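Local coordinates for protein C alpha-dehydrogenase (Sphingobium sp. SYK-6, PDB 4YAG) that serves as a short-chain dehydrogenase/reductase that binds NADH and oxidises the alpha-carbon alcohol of lignin-derived beta-aryl ethers to a ketone, at residues 21-26 / 230-235; 30-35 / 56-61; 73-78 / 124-129; 183-188 / 246-251. One frame throughout, in Å; residues are numbered along the deposited sequence.

Interaction 1: residues 21-26 / 230-235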
# COMPACT_ATOMS: atom_id res chain seq x y z
N ILE A 21 14.66 -8.15 -18.33
CA ILE A 21 13.58 -9.13 -18.48
C ILE A 21 13.20 -9.29 -19.97
O ILE A 21 13.07 -10.40 -20.49
CB ILE A 21 12.36 -8.75 -17.64
CG1 ILE A 21 12.69 -8.83 -16.14
CG2 ILE A 21 11.18 -9.63 -17.96
CD1 ILE A 21 11.63 -8.26 -15.22
N ALA A 22 13.08 -8.17 -20.66
CA ALA A 22 12.74 -8.19 -22.08
C ALA A 22 13.74 -9.03 -22.86
O ALA A 22 13.36 -9.89 -23.66
CB ALA A 22 12.71 -6.79 -22.62
N GLN A 23 15.03 -8.79 -22.65
CA GLN A 23 16.05 -9.52 -23.38
C GLN A 23 15.96 -11.02 -23.14
O GLN A 23 16.10 -11.81 -24.06
CB GLN A 23 17.44 -9.04 -22.97
CG GLN A 23 17.81 -7.67 -23.47
CD GLN A 23 19.05 -7.15 -22.76
OE1 GLN A 23 18.95 -6.37 -21.79
NE2 GLN A 23 20.19 -7.63 -23.17
N ARG A 24 15.75 -11.41 -21.89
CA ARG A 24 15.72 -12.83 -21.59
C ARG A 24 14.40 -13.50 -22.01
O ARG A 24 14.41 -14.66 -22.42
CB ARG A 24 16.06 -13.08 -20.12
CG ARG A 24 17.43 -12.53 -19.71
CD ARG A 24 18.54 -12.88 -20.69
NE ARG A 24 18.63 -14.31 -20.87
CZ ARG A 24 19.16 -14.92 -21.93
NH1 ARG A 24 19.67 -14.23 -22.94
NH2 ARG A 24 19.16 -16.25 -21.97
N LEU A 25 13.28 -12.79 -21.94
CA LEU A 25 12.05 -13.35 -22.48
C LEU A 25 12.15 -13.55 -24.01
O LEU A 25 11.75 -14.59 -24.51
CB LEU A 25 10.83 -12.51 -22.10
CG LEU A 25 10.46 -12.50 -20.62
CD1 LEU A 25 9.24 -11.61 -20.37
CD2 LEU A 25 10.17 -13.92 -20.12
N LEU A 26 12.69 -12.56 -24.73
CA LEU A 26 12.90 -12.70 -26.16
C LEU A 26 13.80 -13.91 -26.45
O LEU A 26 13.53 -14.71 -27.37
CB LEU A 26 13.52 -11.43 -26.75
CG LEU A 26 13.68 -11.44 -28.27
CD1 LEU A 26 12.40 -11.01 -28.93
CD2 LEU A 26 14.82 -10.54 -28.70
N GLU A 230 23.49 -7.14 -12.78
CA GLU A 230 23.08 -6.84 -14.14
C GLU A 230 21.62 -7.17 -14.33
O GLU A 230 21.15 -8.20 -13.86
CB GLU A 230 23.88 -7.70 -15.11
CG GLU A 230 25.33 -7.31 -15.23
CD GLU A 230 25.50 -5.96 -15.90
OE1 GLU A 230 24.55 -5.49 -16.59
OE2 GLU A 230 26.57 -5.35 -15.73
N PRO A 231 20.88 -6.30 -15.04
CA PRO A 231 19.49 -6.61 -15.34
C PRO A 231 19.27 -7.98 -16.01
O PRO A 231 18.24 -8.59 -15.74
CB PRO A 231 19.07 -5.46 -16.26
CG PRO A 231 19.89 -4.32 -15.78
CD PRO A 231 21.21 -4.90 -15.37
N THR A 232 20.19 -8.46 -16.84
CA THR A 232 19.94 -9.75 -17.50
C THR A 232 19.96 -10.92 -16.49
O THR A 232 19.29 -11.93 -16.69
CB THR A 232 20.89 -10.04 -18.65
OG1 THR A 232 22.24 -9.83 -18.21
CG2 THR A 232 20.60 -9.10 -19.83
N GLU A 233 20.73 -10.77 -15.42
CA GLU A 233 20.72 -11.78 -14.36
C GLU A 233 19.35 -11.83 -13.69
O GLU A 233 18.82 -12.92 -13.44
CB GLU A 233 21.80 -11.53 -13.31
CG GLU A 233 21.81 -12.64 -12.25
CD GLU A 233 23.00 -12.65 -11.31
OE1 GLU A 233 23.87 -11.74 -11.38
OE2 GLU A 233 23.05 -13.59 -10.49
N VAL A 234 18.75 -10.67 -13.46
CA VAL A 234 17.40 -10.62 -12.93
C VAL A 234 16.43 -11.22 -13.96
O VAL A 234 15.49 -11.95 -13.62
CB VAL A 234 16.97 -9.19 -12.56
CG1 VAL A 234 15.60 -9.18 -11.95
CG2 VAL A 234 17.97 -8.56 -11.58
N GLY A 235 16.66 -10.92 -15.24
CA GLY A 235 15.82 -11.46 -16.28
C GLY A 235 15.77 -12.98 -16.25
O GLY A 235 14.70 -13.57 -16.42

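Interaction 2: residues 30-35 / 56-61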
# COMPACT_ATOMS: atom_id res chain seq x y z
N ALA A 30 9.69 -15.36 -26.60
CA ALA A 30 8.57 -14.44 -26.51
C ALA A 30 8.74 -13.28 -27.48
O ALA A 30 9.86 -12.85 -27.78
CB ALA A 30 8.45 -13.88 -25.10
N ARG A 31 7.61 -12.76 -27.96
CA ARG A 31 7.56 -11.46 -28.60
C ARG A 31 7.26 -10.44 -27.54
O ARG A 31 6.67 -10.76 -26.50
CB ARG A 31 6.50 -11.41 -29.69
CG ARG A 31 6.70 -12.48 -30.74
CD ARG A 31 5.69 -12.40 -31.87
NE ARG A 31 6.03 -11.34 -32.83
CZ ARG A 31 5.14 -10.65 -33.53
NH1 ARG A 31 3.84 -10.90 -33.39
NH2 ARG A 31 5.53 -9.71 -34.38
N LEU A 32 7.65 -9.19 -27.79
CA LEU A 32 7.61 -8.17 -26.75
C LEU A 32 6.81 -6.93 -27.12
O LEU A 32 6.87 -6.45 -28.25
CB LEU A 32 9.03 -7.68 -26.44
CG LEU A 32 10.06 -8.74 -26.06
CD1 LEU A 32 11.42 -8.06 -25.95
CD2 LEU A 32 9.66 -9.44 -24.78
N VAL A 33 6.12 -6.39 -26.12
CA VAL A 33 5.62 -5.04 -26.17
C VAL A 33 6.23 -4.31 -24.99
O VAL A 33 6.01 -4.71 -23.82
CB VAL A 33 4.09 -4.98 -26.10
CG1 VAL A 33 3.59 -3.55 -26.03
CG2 VAL A 33 3.50 -5.68 -27.27
N LEU A 34 7.03 -3.30 -25.28
CA LEU A 34 7.67 -2.49 -24.25
C LEU A 34 6.88 -1.20 -24.09
O LEU A 34 6.70 -0.44 -25.04
CB LEU A 34 9.12 -2.18 -24.61
CG LEU A 34 9.96 -3.38 -25.03
CD1 LEU A 34 11.37 -2.94 -25.35
CD2 LEU A 34 9.98 -4.46 -23.98
N ALA A 35 6.38 -0.95 -22.88
CA ALA A 35 5.58 0.21 -22.58
C ALA A 35 6.37 1.07 -21.59
O ALA A 35 6.86 0.60 -20.58
CB ALA A 35 4.23 -0.20 -21.97
N ARG A 56 11.38 -7.08 -35.51
CA ARG A 56 10.02 -7.48 -35.86
C ARG A 56 9.28 -8.08 -34.67
O ARG A 56 8.05 -8.21 -34.70
CB ARG A 56 10.04 -8.50 -36.98
CG ARG A 56 10.65 -9.81 -36.56
CD ARG A 56 10.99 -10.67 -37.74
NE ARG A 56 11.67 -11.88 -37.29
CZ ARG A 56 12.94 -11.94 -36.93
NH1 ARG A 56 13.70 -10.85 -36.97
NH2 ARG A 56 13.46 -13.09 -36.53
N ASN A 57 10.02 -8.47 -33.65
CA ASN A 57 9.41 -9.13 -32.50
C ASN A 57 9.30 -8.23 -31.28
O ASN A 57 9.04 -8.71 -30.18
CB ASN A 57 10.19 -10.41 -32.18
CG ASN A 57 9.94 -11.48 -33.20
OD1 ASN A 57 8.80 -11.69 -33.61
ND2 ASN A 57 11.01 -12.13 -33.67
N VAL A 58 9.47 -6.93 -31.49
CA VAL A 58 9.44 -5.94 -30.43
C VAL A 58 8.64 -4.73 -30.89
O VAL A 58 8.95 -4.11 -31.91
CB VAL A 58 10.84 -5.47 -30.03
CG1 VAL A 58 10.74 -4.49 -28.85
CG2 VAL A 58 11.71 -6.67 -29.66
N HIS A 59 7.57 -4.44 -30.15
CA HIS A 59 6.74 -3.27 -30.41
C HIS A 59 6.85 -2.34 -29.21
O HIS A 59 6.90 -2.82 -28.08
CB HIS A 59 5.28 -3.68 -30.60
CG HIS A 59 4.34 -2.55 -30.86
ND1 HIS A 59 4.48 -1.70 -31.94
CD2 HIS A 59 3.23 -2.14 -30.21
CE1 HIS A 59 3.50 -0.81 -31.93
NE2 HIS A 59 2.72 -1.06 -30.88
N THR A 60 6.89 -1.03 -29.43
CA THR A 60 7.00 -0.08 -28.34
C THR A 60 5.75 0.78 -28.26
O THR A 60 5.17 1.15 -29.27
CB THR A 60 8.22 0.83 -28.50
OG1 THR A 60 8.16 1.47 -29.77
CG2 THR A 60 9.50 0.01 -28.40
N ILE A 61 5.37 1.09 -27.03
CA ILE A 61 4.25 1.98 -26.76
C ILE A 61 4.67 2.96 -25.68
O ILE A 61 5.11 2.55 -24.59
CB ILE A 61 3.00 1.22 -26.25
CG1 ILE A 61 2.51 0.21 -27.29
CG2 ILE A 61 1.87 2.20 -25.93
CD1 ILE A 61 1.36 -0.64 -26.80

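Interaction 3: residues 73-78 / 124-129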
# COMPACT_ATOMS: atom_id res chain seq x y z
N GLU A 73 -6.15 1.54 -23.67
CA GLU A 73 -5.68 1.65 -25.05
C GLU A 73 -4.56 0.65 -25.28
O GLU A 73 -4.51 -0.02 -26.31
CB GLU A 73 -5.16 3.05 -25.33
CG GLU A 73 -6.24 4.11 -25.39
CD GLU A 73 -5.68 5.53 -25.43
OE1 GLU A 73 -4.45 5.70 -25.45
OE2 GLU A 73 -6.49 6.48 -25.43
N ALA A 74 -3.64 0.57 -24.33
CA ALA A 74 -2.49 -0.34 -24.49
C ALA A 74 -2.91 -1.80 -24.55
O ALA A 74 -2.30 -2.60 -25.27
CB ALA A 74 -1.49 -0.12 -23.39
N ALA A 75 -3.95 -2.18 -23.80
CA ALA A 75 -4.41 -3.55 -23.84
C ALA A 75 -4.99 -3.85 -25.23
O ALA A 75 -4.77 -4.93 -25.79
CB ALA A 75 -5.45 -3.80 -22.73
N ARG A 76 -5.73 -2.91 -25.80
CA ARG A 76 -6.22 -3.07 -27.17
C ARG A 76 -5.08 -3.11 -28.19
O ARG A 76 -5.09 -3.95 -29.09
CB ARG A 76 -7.19 -1.96 -27.57
CG ARG A 76 -8.55 -2.06 -26.87
CD ARG A 76 -9.53 -1.08 -27.44
NE ARG A 76 -9.18 0.32 -27.21
CZ ARG A 76 -9.52 1.03 -26.13
NH1 ARG A 76 -10.18 0.46 -25.12
NH2 ARG A 76 -9.16 2.30 -26.03
N GLU A 77 -4.11 -2.21 -28.04
CA GLU A 77 -3.01 -2.11 -29.03
C GLU A 77 -2.12 -3.35 -28.94
O GLU A 77 -1.74 -3.91 -29.96
CB GLU A 77 -2.20 -0.83 -28.79
CG GLU A 77 -1.05 -0.63 -29.78
CD GLU A 77 -0.37 0.75 -29.69
OE1 GLU A 77 -0.84 1.64 -28.89
OE2 GLU A 77 0.63 0.91 -30.45
N CYS A 78 -1.81 -3.81 -27.74
CA CYS A 78 -1.01 -5.01 -27.58
C CYS A 78 -1.65 -6.20 -28.28
O CYS A 78 -1.03 -6.90 -29.08
CB CYS A 78 -0.81 -5.33 -26.10
SG CYS A 78 0.24 -6.76 -25.80
N MET A 124 -5.95 -4.64 -13.90
CA MET A 124 -7.33 -4.36 -14.26
C MET A 124 -7.52 -4.27 -15.78
O MET A 124 -8.54 -4.73 -16.31
CB MET A 124 -7.78 -3.06 -13.60
CG MET A 124 -7.82 -3.13 -12.06
SD MET A 124 -8.97 -4.36 -11.39
CE MET A 124 -10.46 -3.57 -11.89
N ALA A 125 -6.55 -3.67 -16.46
CA ALA A 125 -6.66 -3.49 -17.91
C ALA A 125 -6.39 -4.76 -18.70
O ALA A 125 -7.00 -4.96 -19.75
CB ALA A 125 -5.73 -2.38 -18.37
N PHE A 126 -5.47 -5.61 -18.23
CA PHE A 126 -5.01 -6.76 -19.01
C PHE A 126 -5.55 -8.11 -18.61
O PHE A 126 -5.70 -8.99 -19.46
CB PHE A 126 -3.48 -6.83 -19.01
CG PHE A 126 -2.85 -5.80 -19.89
CD1 PHE A 126 -2.65 -4.51 -19.44
CD2 PHE A 126 -2.51 -6.10 -21.19
CE1 PHE A 126 -2.09 -3.52 -20.26
CE2 PHE A 126 -1.95 -5.13 -22.00
CZ PHE A 126 -1.75 -3.85 -21.55
N THR A 127 -5.83 -8.33 -17.34
CA THR A 127 -6.22 -9.68 -16.95
C THR A 127 -7.57 -10.16 -17.48
O THR A 127 -7.71 -11.35 -17.71
CB THR A 127 -6.06 -10.00 -15.43
OG1 THR A 127 -6.95 -9.19 -14.67
CG2 THR A 127 -4.63 -9.80 -15.01
N PRO A 128 -8.56 -9.27 -17.72
CA PRO A 128 -9.79 -9.80 -18.29
C PRO A 128 -9.54 -10.55 -19.60
O PRO A 128 -10.08 -11.63 -19.81
CB PRO A 128 -10.65 -8.55 -18.49
CG PRO A 128 -10.23 -7.66 -17.40
CD PRO A 128 -8.75 -7.87 -17.26
N GLY A 129 -8.69 -9.99 -20.46
CA GLY A 129 -8.39 -10.62 -21.73
C GLY A 129 -7.57 -11.88 -21.55
O GLY A 129 -7.77 -12.84 -22.27

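Interaction 4: residues 183-188 / 246-251. With NAI (1,4-dihydronicotinamide adenine dinucleotide), chain C.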
# COMPACT_ATOMS: atom_id res chain seq x y z
N VAL A 183 1.36 -16.00 -10.76
CA VAL A 183 1.87 -14.69 -10.35
C VAL A 183 3.18 -14.79 -9.60
O VAL A 183 3.47 -15.77 -8.93
CB VAL A 183 0.85 -13.88 -9.50
CG1 VAL A 183 -0.50 -13.79 -10.21
CG2 VAL A 183 0.66 -14.50 -8.12
N THR A 184 3.99 -13.73 -9.75
CA THR A 184 5.29 -13.62 -9.10
C THR A 184 5.48 -12.19 -8.65
O THR A 184 5.17 -11.26 -9.38
CB THR A 184 6.43 -13.93 -10.09
OG1 THR A 184 6.30 -15.27 -10.58
CG2 THR A 184 7.79 -13.74 -9.45
N VAL A 185 5.98 -12.00 -7.44
CA VAL A 185 6.48 -10.69 -7.04
C VAL A 185 8.00 -10.76 -6.97
O VAL A 185 8.58 -11.64 -6.30
CB VAL A 185 5.85 -10.16 -5.73
CG1 VAL A 185 6.07 -11.11 -4.56
CG2 VAL A 185 6.40 -8.78 -5.42
N LEU A 186 8.62 -9.86 -7.72
CA LEU A 186 10.06 -9.69 -7.76
C LEU A 186 10.47 -8.63 -6.76
O LEU A 186 9.93 -7.53 -6.76
CB LEU A 186 10.45 -9.28 -9.18
CG LEU A 186 11.89 -8.84 -9.40
CD1 LEU A 186 12.90 -9.91 -9.08
CD2 LEU A 186 12.04 -8.35 -10.85
N MET A 187 11.42 -8.99 -5.90
CA MET A 187 11.92 -8.12 -4.84
C MET A 187 13.41 -7.93 -5.01
O MET A 187 14.21 -8.74 -4.52
CB MET A 187 11.57 -8.73 -3.48
CG MET A 187 10.07 -8.77 -3.26
SD MET A 187 9.57 -9.81 -1.87
CE MET A 187 9.93 -11.42 -2.52
N PRO A 188 13.80 -6.89 -5.77
CA PRO A 188 15.23 -6.72 -5.96
C PRO A 188 15.95 -5.99 -4.84
O PRO A 188 15.38 -5.16 -4.12
CB PRO A 188 15.33 -5.89 -7.25
CG PRO A 188 13.98 -5.99 -7.91
CD PRO A 188 13.02 -6.11 -6.75
N LYS A 246 6.80 -19.53 -9.63
CA LYS A 246 7.30 -19.20 -8.31
C LYS A 246 6.71 -17.91 -7.80
O LYS A 246 6.83 -16.86 -8.44
CB LYS A 246 8.81 -19.02 -8.37
CG LYS A 246 9.59 -20.21 -8.80
CD LYS A 246 11.04 -19.74 -8.90
CE LYS A 246 12.01 -20.82 -9.12
NZ LYS A 246 13.36 -20.22 -9.01
N LEU A 247 6.12 -17.92 -6.61
CA LEU A 247 5.49 -16.71 -6.09
C LEU A 247 6.47 -15.58 -5.75
O LEU A 247 6.19 -14.41 -6.04
CB LEU A 247 4.65 -17.05 -4.86
CG LEU A 247 3.93 -15.91 -4.15
CD1 LEU A 247 2.99 -15.18 -5.12
CD2 LEU A 247 3.18 -16.47 -2.96
N TYR A 248 7.59 -15.94 -5.15
CA TYR A 248 8.55 -14.96 -4.68
C TYR A 248 9.90 -15.12 -5.35
O TYR A 248 10.43 -16.24 -5.45
CB TYR A 248 8.79 -15.13 -3.18
CG TYR A 248 7.58 -14.99 -2.30
CD1 TYR A 248 6.80 -13.84 -2.30
CD2 TYR A 248 7.25 -15.99 -1.40
CE1 TYR A 248 5.73 -13.71 -1.47
CE2 TYR A 248 6.18 -15.88 -0.57
CZ TYR A 248 5.43 -14.73 -0.58
OH TYR A 248 4.37 -14.63 0.29
N VAL A 249 10.45 -14.00 -5.80
CA VAL A 249 11.83 -13.97 -6.28
C VAL A 249 12.53 -12.80 -5.63
O VAL A 249 12.07 -11.67 -5.75
CB VAL A 249 11.89 -13.78 -7.81
CG1 VAL A 249 13.35 -13.62 -8.25
CG2 VAL A 249 11.23 -14.94 -8.54
N SER A 250 13.64 -13.08 -4.93
CA SER A 250 14.50 -12.03 -4.37
C SER A 250 15.86 -12.15 -5.03
O SER A 250 16.37 -13.24 -5.23
CB SER A 250 14.65 -12.16 -2.85
OG SER A 250 13.39 -12.03 -2.19
N THR A 251 16.46 -11.02 -5.35
CA THR A 251 17.72 -11.05 -6.08
C THR A 251 18.96 -11.08 -5.19
O THR A 251 20.05 -11.45 -5.65
CB THR A 251 17.85 -9.84 -7.02
OG1 THR A 251 17.93 -8.65 -6.24
CG2 THR A 251 16.68 -9.74 -7.97
PA NAI C . 14.77 2.27 -14.70
O1A NAI C . 14.44 3.72 -14.51
O2A NAI C . 16.08 1.94 -15.39
O5B NAI C . 13.60 1.55 -15.47
C5B NAI C . 12.28 1.91 -15.23
C4B NAI C . 11.64 2.32 -16.50
O4B NAI C . 10.24 2.55 -16.14
C3B NAI C . 12.16 3.54 -17.13
O3B NAI C . 12.50 3.33 -18.52
C2B NAI C . 11.12 4.53 -16.94
O2B NAI C . 11.07 5.53 -17.97
C1B NAI C . 9.88 3.75 -16.83
N9A NAI C . 8.83 4.44 -16.13
C8A NAI C . 8.91 5.21 -14.99
N7A NAI C . 7.71 5.73 -14.69
C5A NAI C . 6.80 5.29 -15.62
C6A NAI C . 5.44 5.47 -15.84
N6A NAI C . 4.70 6.33 -15.02
N1A NAI C . 4.83 4.86 -16.90
C2A NAI C . 5.56 4.08 -17.73
N3A NAI C . 6.87 3.88 -17.57
C4A NAI C . 7.51 4.47 -16.53
O3 NAI C . 14.79 1.69 -13.22
PN NAI C . 14.67 0.18 -12.67
O1N NAI C . 14.91 -0.86 -13.75
O2N NAI C . 15.65 0.12 -11.52
O5D NAI C . 13.15 0.10 -12.15
C5D NAI C . 12.32 -1.03 -12.40
C4D NAI C . 11.61 -1.43 -11.16
O4D NAI C . 12.60 -2.04 -10.25
C3D NAI C . 11.00 -0.32 -10.42
O3D NAI C . 9.67 -0.69 -10.02
C2D NAI C . 11.85 -0.11 -9.25
O2D NAI C . 11.10 0.45 -8.16
C1D NAI C . 12.33 -1.44 -8.92
N1N NAI C . 13.50 -1.61 -8.15
C2N NAI C . 14.76 -1.28 -8.60
C3N NAI C . 15.86 -1.51 -7.78
C7N NAI C . 17.23 -1.17 -8.24
O7N NAI C . 18.22 -1.23 -7.48
N7N NAI C . 17.41 -0.84 -9.66
C4N NAI C . 15.72 -2.08 -6.53
C5N NAI C . 14.46 -2.46 -6.12
C6N NAI C . 13.37 -2.23 -6.92

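Interaction 1: residues 21-26 / 230-235
Ile21 O takes the helical hydrogen bond from Leu25 N at 2.8 Å, and the CA of the same Ile21 lies 3.9 Å from Gly235 CA. This is where two helices of the Rossmann fold pack together. Helix 16-27 follows the first strand of the sheet, and helix 231-244 leads into the last one. The axes of the two short segments pass 7.8 Å apart, with a crossing angle of -50°. Gly235 makes the close approach possible. A beta carbon on it would fall 2.8 Å from Arg24 CG, which is a clash. Ile21 CG1 covers one flank of the glycine. The Ile21 side chain also packs on Ile238, one turn further along the second helix. On the other flank lies Arg24. Its chain folds back at chi2 and chi3, so that its CH2 groups rest on the backbone of the second helix. The charged end goes to a neighbouring residue, with NE in a salt bridge to Asp236 OD1. Thr232 fills the outer part of the contact. Its CG2 touches the end of Gln23, 3.8 Å from Gln23 CD, and the two side chains meet at a slant. Beside them, Arg24 CG sits 3.6 Å from Thr232 O and 3.9 Å from Gly235 C.

Interaction 2: residues 30-35 / 56-61
Val33 CG1 meets Ile61 CD1 at 3.7 Å, side chain slanting across side chain, on the sheet face that Val33 shares with His59 and Ile61. The other face is centred on Val58. With CG1 anti to its backbone N (chi1 -177°), Val58 turns one methyl to each of two leucines. Its CG1 lies 3.9 Å from Leu34 CD1, and its CG2 lies 4.0 Å from Leu32 CD1. The side chains of Leu32 and Val58 run side by side and point the same way. Phe49 of helix 39-51 covers both. Between the two faces the backbones are joined in parallel. Leu32 N bonds to Asn57 O, His59 N to Leu32 O, Leu34 N to His59 O at 2.8 Å, and Ile61 N to Leu34 O at 2.8 Å. Towards the surface, His59 NE2 is bonded to Glu77 of helix 68-82. At the polar end, Arg31 bends at chi3 and grips residues 56-57 twice. Its NE meets a lone pair of Asn57 OD1 at 2.9 Å, with the guanidinium and amide planes 86° apart. Its NH2 reaches Arg56 O at 3.0 Å, in the guanidinium plane. With a leucine in its place, both oxygens would probably lose their donor, and the turn before strand 58-62 would be less firmly held. Strand 31-36, helix 39-51 and strand 58-62 form a beta-alpha-beta unit of the Rossmann fold. Strand 31-36 ends at Asp36, which binds NADH.

Interaction 3: residues 73-78 / 124-129
Phe126 sends its ring from helix 105-133 onto helix 68-82. Both helices pack on the sheet of the Rossmann fold. From CB the side chain sets off with CG anti to the carbonyl carbon (chi1 -75°), which carries the ring across to Ala75. Phe126 CD2 is the first ring atom along that flank to make contact, 4.0 Å from Ala75 CB. Phe126 CE2 goes further and lies 3.5 Å from Ala75 CA. Phe126 CZ, the tip, is wedged against the backbone, 3.6 Å from Ala75 N, and it also touches the methyl of Ala74. The methyl of Ala75 stands over the ring centre in a CH-pi contact. Its CB is only 13° off the ring normal. Cys78 CB approaches the ring at its edge, 4.3 Å from Phe126 CE2. Phe9 of strand 7-11 and Pro85 also meet the ring, so it fills the space between helices and sheet. If an alanine stood here, the methyl of Ala75 would probably lose the face it rests on, and a gap would open beside Phe9. Small residues on helix 68-82 suit this insertion, where the axes of the two segments are 9.1 Å apart. At Met124, helix 105-133 packs on Tyr105 of the second subunit. The helices also meet beside the ring, where Ala75 CB lies 3.6 Å from Ala125 O.

Interaction 4: residues 183-188 / 246-251
Lys246 O receives the hydroxyl of Thr184, with Thr184 OG1 donating at 2.7 Å. The same OG1 is also hydrogen-bonded to His138 NE2. At Leu247 the backbones begin to pair, as Leu247 O accepts Val185 N at 2.8 Å. Its side chain runs beside Val183. Tyr248 follows, with Leu247 CG over one face of its ring. The ring turns an edge to Val185, with Tyr248 CD1 3.6 Å from Val185 CG1. Val249 is held by both its backbone N and its backbone O. Val249 N bonds to Val185 O at 3.1 Å, and Val249 O takes Met187 N at 2.8 Å. Val249 CG1 packs 3.8 Å from Leu186 CD1. Ser250 lies close to Met187, whose chain bends at chi3 (-70°) and brings CE alongside Ser250 OG. That hydroxyl is hydrogen-bonded to Ser269 OG of the second subunit. Thr251 ends the run with a weak bond from its N to Met187 O, while its OG1 pairs with Gly189 N. Next to it, Pro188 CB lies 3.7 Å from C5N of the NADH nicotinamide. Parallel backbone bonds and mostly apolar side chains thus join the last strands of the Rossmann sheet. The pairing weakens at Thr251, but the strand bonds probably help to place Pro188 against the nicotinamide ring.

Overall arrangement
Interactions 2 and 4 pair strands at the two ends of one parallel sheet, about 23 Å apart between centres, and both rely on backbone hydrogen bonds. Interaction 4 is largely buried and borders the cofactor and the second subunit. Interaction 2 is partly buried, and its charged end reaches the surface. Interactions 1 and 3 pack helices and have no polar bond between their segments. In 1 a glycine brings backbones together, whereas in 3 a buried aromatic ring fills the gap. Neighbours are linked. Helix 16-27 of interaction 1 lies against the leucines of 2. Val234 of interaction 1 touches Leu186 of 4. Cys78 of interaction 3 packs on Val33 of 2.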